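Local coordinates for protein uronate dehydrogenase (Agrobacterium tumefaciens, PDB 3RFX) that probably oxidises uronic acids to the corresponding aldarolactones with NAD as the hydride acceptor, on a Rossmann-fold scaffold, at residues 15-26 / 182-193; 28-37 / 44-52. The protein carries 1 engineered substitution. One frame throughout, in Å; residues are numbered along the deposited sequence.

Contact 1 of 2, residues 15-26 / 182-193; sequences LGRVMRERLAPM and HDDFVSLIEAVF. With NAD (nicotinamide-adenine-dinucleotide), chain D; PO4 (phosphate ion), chain F.
Met19 reaches from helix 15-22 into the side of helix 182-193, and its CE methyl settles 3.5 Å from CD2 of Phe185, which it approaches obliquely. The same methyl meets CD1 of Ile189 tip to tip, while the thioether SD slides past CG2 of Val186. A chain bent at chi2, with CG lying beside the backbone N, turns the methyl into this pocket. At the two ends of the apolar seam, Leu15 CD2 abuts the edge of the Phe185 ring, and Met26 brings SD against Ile189 CG2 and CE to 3.6 Å from Phe193 CD2. Leu23 fills the middle, crossing Ile189 at about a right angle. Beneath this buried layer run strands 67-70, 105-111 and 158-163 of the central sheet.

The outward side is polar and looser. Arg22, folded back by bends at chi2 and chi3, lays one guanidinium face over Val186 CG2 and directs both terminal nitrogens to a single oxygen of Asp183: NH1 lies 3.0 Å and NH2 2.9 Å from OD1. The two planes stand 85° apart, and N-H...O angles near 140° leave both bonds bent. A phosphate ion, probably from the crystallisation liquor, accepts a longer but straighter bond from Arg22 NH1 to its O3 (3.3 Å) and a short one from His182 ND1 to its O1 (2.6 Å). Val18 covers a face of the His182 imidazole with both methyls, its CG2 making a CH-pi contact.

Two helices on one side of the Rossmann sheet are thus joined by an apolar seam inside and a salt bridge outside. Asp183 probably offsets much of the arginine's charge, so the phosphate is consistent with no more than a small anion-binding spot on the solvent side.

Contact 2 of 2, residues 28-37 / 44-52; sequences EILRLADLSP and NEECVQCDL. With NAD (nicotinamide-adenine-dinucleotide), chain D.
Arg31 and Glu46 are paired neighbours on parallel strands 30-34 and 45-49, and their side chains join on the sheet face shared with Ala33 and Val48. From CB, 4.0 Å from Glu46 OE1, the arginine runs outward with CG anti to the backbone N (chi1 179°). CG skirts the backbone O of Glu46, and CD touches Val48 CG2 at 4.1 Å. A bend at chi3 then presents the guanidinium edge: NE, 2.8 Å from Glu46 OE1, and NH2, 3.0 Å from that same oxygen, form a side-on salt bridge lying in the guanidinium plane. NH1 turns instead to the carbonyls of Met61 and Ala63. Glu46 OE2 has a second partner in Arg5, and its carboxylate rests on Ile29 CG2.

N-H and C=O of Leu30, Leu32 and Asp34 bond alternately to Asn44, Glu46, Val48 and Cys50, the parallel pattern. Ending strand 30-34, Asp34 grips NAD's adenosine ribose through OD1 to O3B and OD2 to O2B, consistent with a preference for NAD over NADP, while Asp51 OD1 and Leu52 N read the adenine edge.

Strand 45-49 is outermost in the chain's sheet, strand 30-34 separates it from strand 5-9, and helix 55-62 packs over Ala33 while helix 14-22 meets Leu32 and Cys47 across the sheet.

Contact 1 and contact 2, with centres about 16 Å apart, meet through Arg20 of helix 14-22: its NH2 lies 2.8 Å from Glu45 OE1 in a salt bridge, and its CD packs 3.8 Å from Leu32 CG. The helix carries 182-193 on one flank and the sheet edge on another. Both contacts also touch the one NAD molecule, at different parts. Leu15 N, in contact 1, donates to pyrophosphate O1N at 3.0 Å, whereas contact 2 holds the adenosine end. The strands of contact 2 are the next in the chain after helix 14-22, whereas helix 182-193 begins 156 residues after Met26 and packs on the same sheet.

Contact 1 of 2, residues 15-26 / 182-193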
loop_
_atom_site.group_PDB
_atom_site.type_symbol
_atom_site.label_atom_id
_atom_site.label_comp_id
_atom_site.label_asym_id
_atom_site.label_seq_id
_atom_site.Cartn_x
_atom_site.Cartn_y
_atom_site.Cartn_z
ATOM N N LEU A 15 2.127 -37.596 6.618
ATOM C CA LEU A 15 2.550 -36.608 7.612
ATOM C C LEU A 15 2.200 -37.061 9.034
ATOM O O LEU A 15 2.964 -36.833 9.975
ATOM C CB LEU A 15 1.912 -35.247 7.328
ATOM C CG LEU A 15 2.838 -34.127 6.863
ATOM C CD1 LEU A 15 3.705 -34.588 5.696
ATOM C CD2 LEU A 15 2.023 -32.902 6.485
ATOM N N GLY A 16 1.034 -37.690 9.174
ATOM C CA GLY A 16 0.580 -38.215 10.454
ATOM C C GLY A 16 1.540 -39.216 11.077
ATOM O O GLY A 16 1.780 -39.183 12.285
ATOM N N ARG A 17 2.090 -40.114 10.263
ATOM C CA ARG A 17 3.052 -41.103 10.765
ATOM C C ARG A 17 4.313 -40.421 11.273
ATOM O O ARG A 17 4.880 -40.817 12.293
ATOM C CB ARG A 17 3.396 -42.148 9.689
ATOM C CG ARG A 17 2.202 -42.989 9.250
ATOM C CD ARG A 17 2.605 -44.164 8.343
ATOM N NE ARG A 17 3.165 -43.736 7.062
ATOM C CZ ARG A 17 2.458 -43.584 5.939
ATOM N NH1 ARG A 17 1.150 -43.822 5.929
ATOM N NH2 ARG A 17 3.063 -43.195 4.819
ATOM N N VAL A 18 4.748 -39.385 10.560
ATOM C CA VAL A 18 5.874 -38.579 11.006
ATOM C C VAL A 18 5.586 -37.887 12.341
ATOM O O VAL A 18 6.418 -37.900 13.248
ATOM C CB VAL A 18 6.230 -37.489 9.969
ATOM C CG1 VAL A 18 7.183 -36.464 10.579
ATOM C CG2 VAL A 18 6.820 -38.119 8.716
ATOM N N MET A 19 4.415 -37.267 12.449
ATOM C CA MET A 19 4.090 -36.484 13.641
ATOM C C MET A 19 3.820 -37.394 14.849
ATOM O O MET A 19 4.109 -37.031 15.987
ATOM C CB MET A 19 2.906 -35.549 13.371
ATOM C CG MET A 19 3.226 -34.409 12.401
ATOM S SD MET A 19 4.685 -33.474 12.903
ATOM C CE MET A 19 4.865 -32.353 11.511
ATOM N N ARG A 20 3.289 -38.583 14.591
ATOM C CA ARG A 20 3.106 -39.562 15.661
ATOM C C ARG A 20 4.417 -39.801 16.411
ATOM O O ARG A 20 4.427 -39.943 17.635
ATOM C CB ARG A 20 2.537 -40.875 15.111
ATOM C CG ARG A 20 2.377 -41.970 16.170
ATOM C CD ARG A 20 1.656 -43.182 15.597
ATOM N NE ARG A 20 1.449 -44.224 16.601
ATOM C CZ ARG A 20 0.643 -45.270 16.432
ATOM N NH1 ARG A 20 -0.040 -45.409 15.302
ATOM N NH2 ARG A 20 0.514 -46.171 17.400
ATOM N N GLU A 21 5.530 -39.831 15.681
ATOM C CA GLU A 21 6.835 -39.964 16.307
ATOM C C GLU A 21 7.386 -38.631 16.825
ATOM O O GLU A 21 7.837 -38.539 17.972
ATOM C CB GLU A 21 7.844 -40.595 15.342
ATOM C CG GLU A 21 9.287 -40.247 15.680
ATOM C CD GLU A 21 10.255 -40.586 14.563
ATOM O OE1 GLU A 21 9.916 -41.442 13.716
ATOM O OE2 GLU A 21 11.360 -39.994 14.534
ATOM N N ARG A 22 7.350 -37.600 15.982
ATOM C CA ARG A 22 8.041 -36.347 16.287
ATOM C C ARG A 22 7.379 -35.501 17.385
ATOM O O ARG A 22 8.066 -34.761 18.095
ATOM C CB ARG A 22 8.212 -35.504 15.018
ATOM C CG ARG A 22 9.155 -36.100 13.976
ATOM C CD ARG A 22 10.585 -36.191 14.492
ATOM N NE ARG A 22 11.121 -34.887 14.882
ATOM C CZ ARG A 22 11.702 -34.031 14.043
ATOM N NH1 ARG A 22 11.817 -34.330 12.751
ATOM N NH2 ARG A 22 12.164 -32.871 14.495
ATOM N N LEU A 23 6.059 -35.595 17.516
ATOM C CA LEU A 23 5.336 -34.770 18.501
ATOM C C LEU A 23 5.140 -35.461 19.852
ATOM O O LEU A 23 4.549 -34.885 20.767
ATOM C CB LEU A 23 3.976 -34.328 17.953
ATOM C CG LEU A 23 4.015 -33.543 16.636
ATOM C CD1 LEU A 23 2.621 -33.077 16.262
ATOM C CD2 LEU A 23 4.976 -32.378 16.745
ATOM N N ALA A 24 5.629 -36.694 19.970
ATOM C CA ALA A 24 5.512 -37.449 21.215
ATOM C C ALA A 24 5.989 -36.675 22.451
ATOM O O ALA A 24 5.316 -36.679 23.479
ATOM C CB ALA A 24 6.238 -38.793 21.099
ATOM N N PRO A 25 7.147 -36.002 22.357
ATOM C CA PRO A 25 7.674 -35.246 23.502
ATOM C C PRO A 25 6.817 -34.049 23.935
ATOM O O PRO A 25 7.088 -33.471 24.984
ATOM C CB PRO A 25 9.029 -34.742 22.992
ATOM C CG PRO A 25 9.392 -35.672 21.886
ATOM C CD PRO A 25 8.097 -36.021 21.232
ATOM N N MET A 26 5.810 -33.682 23.150
ATOM C CA MET A 26 5.014 -32.497 23.458
ATOM C C MET A 26 3.906 -32.732 24.479
ATOM O O MET A 26 3.362 -31.778 25.029
ATOM C CB MET A 26 4.390 -31.921 22.190
ATOM C CG MET A 26 5.381 -31.271 21.244
ATOM S SD MET A 26 4.471 -30.317 20.017
ATOM C CE MET A 26 3.799 -29.001 21.045
ATOM N N HIS A 182 10.495 -31.596 7.722
ATOM C CA HIS A 182 9.890 -32.142 8.932
ATOM C C HIS A 182 10.308 -31.339 10.158
ATOM O O HIS A 182 9.459 -30.963 10.975
ATOM C CB HIS A 182 10.259 -33.617 9.110
ATOM C CG HIS A 182 9.668 -34.510 8.069
ATOM N ND1 HIS A 182 10.151 -35.775 7.812
ATOM C CD2 HIS A 182 8.639 -34.318 7.211
ATOM C CE1 HIS A 182 9.438 -36.327 6.849
ATOM N NE2 HIS A 182 8.514 -35.465 6.466
ATOM N N ASP A 183 11.602 -31.060 10.278
ATOM C CA ASP A 183 12.112 -30.279 11.406
ATOM C C ASP A 183 11.417 -28.925 11.538
ATOM O O ASP A 183 11.094 -28.494 12.648
ATOM C CB ASP A 183 13.616 -30.041 11.285
ATOM C CG ASP A 183 14.445 -31.239 11.721
ATOM O OD1 ASP A 183 13.875 -32.228 12.228
ATOM O OD2 ASP A 183 15.678 -31.176 11.555
ATOM N N ASP A 184 11.220 -28.236 10.416
ATOM C CA ASP A 184 10.616 -26.898 10.466
ATOM C C ASP A 184 9.120 -26.935 10.764
ATOM O O ASP A 184 8.591 -26.031 11.408
ATOM C CB ASP A 184 10.913 -26.100 9.183
ATOM C CG ASP A 184 12.354 -25.613 9.120
ATOM O OD1 ASP A 184 12.979 -25.436 10.183
ATOM O OD2 ASP A 184 12.872 -25.391 8.005
ATOM N N PHE A 185 8.428 -27.982 10.319
ATOM C CA PHE A 185 7.011 -28.104 10.639
ATOM C C PHE A 185 6.872 -28.437 12.130
ATOM O O PHE A 185 6.019 -27.888 12.825
ATOM C CB PHE A 185 6.330 -29.156 9.755
ATOM C CG PHE A 185 4.827 -29.083 9.760
ATOM C CD1 PHE A 185 4.156 -28.118 10.506
ATOM C CD2 PHE A 185 4.081 -29.980 9.019
ATOM C CE1 PHE A 185 2.779 -28.058 10.512
ATOM C CE2 PHE A 185 2.694 -29.926 9.022
ATOM C CZ PHE A 185 2.042 -28.961 9.771
ATOM N N VAL A 186 7.739 -29.312 12.625
ATOM C CA VAL A 186 7.734 -29.637 14.046
ATOM C C VAL A 186 7.987 -28.392 14.902
ATOM O O VAL A 186 7.266 -28.142 15.867
ATOM C CB VAL A 186 8.743 -30.743 14.384
ATOM C CG1 VAL A 186 8.868 -30.908 15.907
ATOM C CG2 VAL A 186 8.294 -32.053 13.732
ATOM N N SER A 187 8.997 -27.607 14.548
ATOM C CA SER A 187 9.291 -26.406 15.324
ATOM C C SER A 187 8.156 -25.386 15.229
ATOM O O SER A 187 7.890 -24.660 16.190
ATOM C CB SER A 187 10.629 -25.785 14.916
ATOM O OG SER A 187 10.564 -25.294 13.592
ATOM N N LEU A 188 7.470 -25.332 14.089
ATOM C CA LEU A 188 6.325 -24.425 13.968
ATOM C C LEU A 188 5.220 -24.847 14.933
ATOM O O LEU A 188 4.623 -24.018 15.630
ATOM C CB LEU A 188 5.783 -24.401 12.529
ATOM C CG LEU A 188 4.453 -23.654 12.371
ATOM C CD1 LEU A 188 4.615 -22.174 12.735
ATOM C CD2 LEU A 188 3.875 -23.819 10.967
ATOM N N ILE A 189 4.942 -26.147 14.970
ATOM C CA ILE A 189 3.918 -26.674 15.870
ATOM C C ILE A 189 4.260 -26.360 17.332
ATOM O O ILE A 189 3.389 -25.957 18.102
ATOM C CB ILE A 189 3.688 -28.187 15.651
ATOM C CG1 ILE A 189 2.978 -28.416 14.310
ATOM C CG2 ILE A 189 2.870 -28.789 16.797
ATOM C CD1 ILE A 189 2.986 -29.854 13.850
ATOM N N GLU A 190 5.527 -26.510 17.703
ATOM C CA GLU A 190 5.961 -26.169 19.061
ATOM C C GLU A 190 5.756 -24.679 19.367
ATOM O O GLU A 190 5.302 -24.308 20.456
ATOM C CB GLU A 190 7.417 -26.593 19.284
ATOM C CG GLU A 190 7.584 -28.113 19.168
ATOM C CD GLU A 190 9.030 -28.567 19.092
ATOM O OE1 GLU A 190 9.910 -27.740 18.758
ATOM O OE2 GLU A 190 9.281 -29.765 19.349
ATOM N N ALA A 191 6.067 -23.833 18.393
ATOM C CA ALA A 191 5.902 -22.393 18.542
ATOM C C ALA A 191 4.433 -22.014 18.661
ATOM O O ALA A 191 4.079 -21.120 19.431
ATOM C CB ALA A 191 6.559 -21.650 17.366
ATOM N N VAL A 192 3.572 -22.696 17.911
ATOM C CA VAL A 192 2.146 -22.386 17.946
ATOM C C VAL A 192 1.544 -22.710 19.320
ATOM O O VAL A 192 0.761 -21.923 19.871
ATOM C CB VAL A 192 1.369 -23.133 16.839
ATOM C CG1 VAL A 192 -0.145 -23.086 17.116
ATOM C CG2 VAL A 192 1.697 -22.542 15.473
ATOM N N PHE A 193 1.912 -23.860 19.880
ATOM C CA PHE A 193 1.383 -24.238 21.195
ATOM C C PHE A 193 1.987 -23.470 22.377
ATOM O O PHE A 193 1.340 -23.335 23.416
ATOM C CB PHE A 193 1.451 -25.757 21.423
ATOM C CG PHE A 193 0.455 -26.527 20.605
ATOM C CD1 PHE A 193 -0.906 -26.312 20.768
ATOM C CD2 PHE A 193 0.872 -27.455 19.667
ATOM C CE1 PHE A 193 -1.830 -27.004 20.009
ATOM C CE2 PHE A 193 -0.050 -28.157 18.910
ATOM C CZ PHE A 193 -1.400 -27.927 19.079
HETATM P PA NAD D . -2.601 -38.032 3.504
HETATM O O1A NAD D . -3.734 -38.019 2.205
HETATM O O2A NAD D . -1.103 -38.778 3.237
HETATM O O5B NAD D . -3.220 -38.069 5.117
HETATM C C5B NAD D . -4.582 -37.854 5.228
HETATM C C4B NAD D . -5.287 -38.720 6.274
HETATM O O4B NAD D . -6.585 -38.252 6.609
HETATM C C3B NAD D . -5.379 -40.132 5.893
HETATM O O3B NAD D . -4.566 -41.043 6.544
HETATM C C2B NAD D . -6.809 -40.385 5.659
HETATM O O2B NAD D . -7.276 -41.717 5.829
HETATM C C1B NAD D . -7.458 -39.360 6.523
HETATM N N9A NAD D . -8.809 -39.016 6.172
HETATM C C8A NAD D . -9.310 -38.710 4.888
HETATM N N7A NAD D . -10.671 -38.545 5.010
HETATM C C5A NAD D . -11.018 -38.778 6.359
HETATM C C6A NAD D . -12.253 -38.745 7.031
HETATM N N6A NAD D . -13.443 -38.459 6.307
HETATM N N1A NAD D . -12.293 -39.014 8.387
HETATM C C2A NAD D . -11.145 -39.312 9.091
HETATM N N3A NAD D . -9.881 -39.339 8.414
HETATM C C4A NAD D . -9.857 -39.074 7.068
HETATM O O3 NAD D . -2.266 -36.510 3.515
HETATM P PN NAD D . -0.867 -35.877 3.936
HETATM O O1N NAD D . -0.228 -36.665 5.065
HETATM O O2N NAD D . 0.093 -35.831 2.753
HETATM O O5D NAD D . -1.151 -34.406 4.438
HETATM P P PO4 F . 12.087 -37.654 10.156
HETATM O O1 PO4 F . 12.313 -36.686 9.018
HETATM O O2 PO4 F . 13.387 -37.872 10.891
HETATM O O3 PO4 F . 11.068 -37.088 11.113
HETATM O O4 PO4 F . 11.580 -38.966 9.607
#

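Contact 2 of 2, residues 28-37 / 44-52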
loop_
_atom_site.group_PDB
_atom_site.type_symbol
_atom_site.label_atom_id
_atom_site.label_comp_id
_atom_site.label_asym_id
_atom_site.label_seq_id
_atom_site.Cartn_x
_atom_site.Cartn_y
_atom_site.Cartn_z
ATOM N N GLU A 28 2.062 -35.694 27.543
ATOM C CA GLU A 28 2.141 -36.922 28.320
ATOM C C GLU A 28 1.480 -38.057 27.551
ATOM O O GLU A 28 1.984 -39.182 27.523
ATOM C CB GLU A 28 1.488 -36.731 29.695
ATOM C CG GLU A 28 2.233 -35.730 30.568
ATOM C CD GLU A 28 1.583 -35.517 31.929
ATOM O OE1 GLU A 28 0.391 -35.858 32.095
ATOM O OE2 GLU A 28 2.273 -34.997 32.835
ATOM N N ILE A 29 0.356 -37.746 26.914
ATOM C CA ILE A 29 -0.374 -38.712 26.108
ATOM C C ILE A 29 -0.622 -38.194 24.697
ATOM O O ILE A 29 -1.094 -37.073 24.509
ATOM C CB ILE A 29 -1.732 -39.033 26.733
ATOM C CG1 ILE A 29 -1.540 -39.651 28.121
ATOM C CG2 ILE A 29 -2.537 -39.957 25.818
ATOM C CD1 ILE A 29 -2.788 -39.585 28.981
ATOM N N LEU A 30 -0.317 -39.018 23.702
ATOM C CA LEU A 30 -0.610 -38.668 22.326
ATOM C C LEU A 30 -1.804 -39.482 21.853
ATOM O O LEU A 30 -1.762 -40.713 21.853
ATOM C CB LEU A 30 0.606 -38.954 21.442
ATOM C CG LEU A 30 0.775 -38.139 20.162
ATOM C CD1 LEU A 30 0.879 -36.660 20.490
ATOM C CD2 LEU A 30 2.024 -38.611 19.418
ATOM N N ARG A 31 -2.879 -38.805 21.468
ATOM C CA ARG A 31 -4.022 -39.493 20.898
ATOM C C ARG A 31 -3.974 -39.385 19.383
ATOM O O ARG A 31 -3.976 -38.283 18.834
ATOM C CB ARG A 31 -5.343 -38.928 21.426
ATOM C CG ARG A 31 -6.566 -39.602 20.837
ATOM C CD ARG A 31 -7.849 -39.067 21.451
ATOM N NE ARG A 31 -7.929 -39.364 22.880
ATOM C CZ ARG A 31 -8.893 -38.911 23.676
ATOM N NH1 ARG A 31 -9.846 -38.131 23.184
ATOM N NH2 ARG A 31 -8.896 -39.227 24.965
ATOM N N LEU A 32 -3.921 -40.537 18.720
ATOM C CA LEU A 32 -3.863 -40.614 17.264
ATOM C C LEU A 32 -5.213 -41.033 16.715
ATOM O O LEU A 32 -5.850 -41.952 17.241
ATOM C CB LEU A 32 -2.794 -41.624 16.813
ATOM C CG LEU A 32 -1.316 -41.380 17.126
ATOM C CD1 LEU A 32 -0.958 -39.893 17.004
ATOM C CD2 LEU A 32 -0.942 -41.908 18.503
ATOM N N ALA A 33 -5.655 -40.369 15.654
ATOM C CA ALA A 33 -6.929 -40.712 15.037
ATOM C C ALA A 33 -6.822 -40.757 13.520
ATOM O O ALA A 33 -6.011 -40.048 12.922
ATOM C CB ALA A 33 -8.022 -39.725 15.467
ATOM N N ASP A 34 -7.644 -41.601 12.905
ATOM C CA ASP A 34 -7.747 -41.664 11.454
ATOM C C ASP A 34 -8.966 -42.494 11.089
ATOM O O ASP A 34 -9.463 -43.266 11.911
ATOM C CB ASP A 34 -6.481 -42.273 10.840
ATOM C CG ASP A 34 -6.273 -41.853 9.384
ATOM O OD1 ASP A 34 -5.294 -41.133 9.126
ATOM O OD2 ASP A 34 -7.081 -42.232 8.507
ATOM N N LEU A 35 -9.462 -42.308 9.870
ATOM C CA LEU A 35 -10.526 -43.150 9.339
ATOM C C LEU A 35 -9.956 -44.549 9.083
ATOM O O LEU A 35 -10.650 -45.558 9.233
ATOM C CB LEU A 35 -11.065 -42.556 8.039
ATOM C CG LEU A 35 -12.154 -43.338 7.294
ATOM C CD1 LEU A 35 -13.435 -43.405 8.109
ATOM C CD2 LEU A 35 -12.426 -42.723 5.931
ATOM N N SER A 36 -8.680 -44.589 8.708
ATOM C CA SER A 36 -7.977 -45.838 8.415
ATOM C C SER A 36 -7.429 -46.493 9.675
ATOM O O SER A 36 -7.179 -45.821 10.672
ATOM C CB SER A 36 -6.817 -45.575 7.451
ATOM O OG SER A 36 -7.283 -45.033 6.229
ATOM N N PRO A 37 -7.228 -47.820 9.628
ATOM C CA PRO A 37 -6.621 -48.545 10.745
ATOM C C PRO A 37 -5.265 -47.962 11.120
ATOM O O PRO A 37 -4.477 -47.605 10.245
ATOM C CB PRO A 37 -6.436 -49.959 10.181
ATOM C CG PRO A 37 -7.497 -50.083 9.137
ATOM C CD PRO A 37 -7.634 -48.718 8.532
ATOM N N ASN A 44 1.931 -44.475 26.347
ATOM C CA ASN A 44 1.706 -43.042 26.177
ATOM C C ASN A 44 0.962 -42.698 24.891
ATOM O O ASN A 44 1.018 -41.564 24.423
ATOM C CB ASN A 44 3.030 -42.277 26.234
ATOM C CG ASN A 44 3.801 -42.540 27.516
ATOM O OD1 ASN A 44 3.214 -42.848 28.554
ATOM N ND2 ASN A 44 5.123 -42.414 27.449
ATOM N N GLU A 45 0.264 -43.676 24.324
ATOM C CA GLU A 45 -0.531 -43.440 23.126
ATOM C C GLU A 45 -1.953 -43.930 23.306
ATOM O O GLU A 45 -2.196 -44.906 24.012
ATOM C CB GLU A 45 0.071 -44.147 21.911
ATOM C CG GLU A 45 1.340 -43.527 21.351
ATOM C CD GLU A 45 1.791 -44.224 20.075
ATOM O OE1 GLU A 45 1.492 -45.428 19.916
ATOM O OE2 GLU A 45 2.433 -43.573 19.227
ATOM N N GLU A 46 -2.886 -43.246 22.655
ATOM C CA GLU A 46 -4.247 -43.730 22.508
ATOM C C GLU A 46 -4.533 -43.716 21.020
ATOM O O GLU A 46 -4.146 -42.775 20.330
ATOM C CB GLU A 46 -5.237 -42.823 23.245
ATOM C CG GLU A 46 -5.053 -42.804 24.759
ATOM C CD GLU A 46 -5.824 -41.679 25.446
ATOM O OE1 GLU A 46 -6.400 -40.815 24.747
ATOM O OE2 GLU A 46 -5.841 -41.651 26.695
ATOM N N CYS A 47 -5.184 -44.757 20.511
ATOM C CA CYS A 47 -5.512 -44.796 19.090
ATOM C C CYS A 47 -7.016 -44.862 18.877
ATOM O O CYS A 47 -7.717 -45.628 19.532
ATOM C CB CYS A 47 -4.802 -45.956 18.378
ATOM S SG CYS A 47 -3.025 -45.708 18.168
ATOM N N VAL A 48 -7.505 -44.051 17.949
ATOM C CA VAL A 48 -8.930 -43.934 17.716
ATOM C C VAL A 48 -9.241 -44.048 16.233
ATOM O O VAL A 48 -8.537 -43.486 15.399
ATOM C CB VAL A 48 -9.460 -42.584 18.248
ATOM C CG1 VAL A 48 -10.886 -42.350 17.781
ATOM C CG2 VAL A 48 -9.362 -42.540 19.762
ATOM N N GLN A 49 -10.298 -44.777 15.902
ATOM C CA GLN A 49 -10.726 -44.884 14.516
ATOM C C GLN A 49 -12.077 -44.218 14.347
ATOM O O GLN A 49 -13.060 -44.624 14.966
ATOM C CB GLN A 49 -10.800 -46.351 14.065
ATOM C CG GLN A 49 -11.117 -46.521 12.578
ATOM C CD GLN A 49 -10.931 -47.950 12.077
ATOM O OE1 GLN A 49 -10.672 -48.870 12.856
ATOM N NE2 GLN A 49 -11.064 -48.139 10.767
ATOM N N CYS A 50 -12.133 -43.183 13.516
ATOM C CA CYS A 50 -13.415 -42.556 13.225
ATOM C C CYS A 50 -13.407 -41.691 11.973
ATOM O O CYS A 50 -12.370 -41.183 11.548
ATOM C CB CYS A 50 -13.929 -41.759 14.431
ATOM S SG CYS A 50 -13.249 -40.095 14.625
ATOM N N ASP A 51 -14.589 -41.548 11.393
ATOM C CA ASP A 51 -14.813 -40.695 10.244
ATOM C C ASP A 51 -15.059 -39.267 10.740
ATOM O O ASP A 51 -15.876 -39.054 11.635
ATOM C CB ASP A 51 -16.040 -41.204 9.493
ATOM C CG ASP A 51 -16.212 -40.560 8.134
ATOM O OD1 ASP A 51 -15.625 -39.484 7.891
ATOM O OD2 ASP A 51 -16.947 -41.142 7.304
ATOM N N LEU A 52 -14.343 -38.297 10.172
ATOM C CA LEU A 52 -14.548 -36.886 10.525
ATOM C C LEU A 52 -15.973 -36.426 10.244
ATOM O O LEU A 52 -16.442 -35.428 10.807
ATOM C CB LEU A 52 -13.548 -35.994 9.779
ATOM C CG LEU A 52 -12.106 -36.164 10.266
ATOM C CD1 LEU A 52 -11.078 -35.608 9.262
ATOM C CD2 LEU A 52 -11.924 -35.521 11.634
HETATM P PA NAD D . -2.601 -38.032 3.504
HETATM O O1A NAD D . -3.734 -38.019 2.205
HETATM O O2A NAD D . -1.103 -38.778 3.237
HETATM O O5B NAD D . -3.220 -38.069 5.117
HETATM C C5B NAD D . -4.582 -37.854 5.228
HETATM C C4B NAD D . -5.287 -38.720 6.274
HETATM O O4B NAD D . -6.585 -38.252 6.609
HETATM C C3B NAD D . -5.379 -40.132 5.893
HETATM O O3B NAD D . -4.566 -41.043 6.544
HETATM C C2B NAD D . -6.809 -40.385 5.659
HETATM O O2B NAD D . -7.276 -41.717 5.829
HETATM C C1B NAD D . -7.458 -39.360 6.523
HETATM N N9A NAD D . -8.809 -39.016 6.172
HETATM C C8A NAD D . -9.310 -38.710 4.888
HETATM N N7A NAD D . -10.671 -38.545 5.010
HETATM C C5A NAD D . -11.018 -38.778 6.359
HETATM C C6A NAD D . -12.253 -38.745 7.031
HETATM N N6A NAD D . -13.443 -38.459 6.307
HETATM N N1A NAD D . -12.293 -39.014 8.387
HETATM C C2A NAD D . -11.145 -39.312 9.091
HETATM N N3A NAD D . -9.881 -39.339 8.414
HETATM C C4A NAD D . -9.857 -39.074 7.068
HETATM O O3 NAD D . -2.266 -36.510 3.515
HETATM P PN NAD D . -0.867 -35.877 3.936
HETATM O O1N NAD D . -0.228 -36.665 5.065
HETATM O O2N NAD D . 0.093 -35.831 2.753
HETATM O O5D NAD D . -1.151 -34.406 4.438
#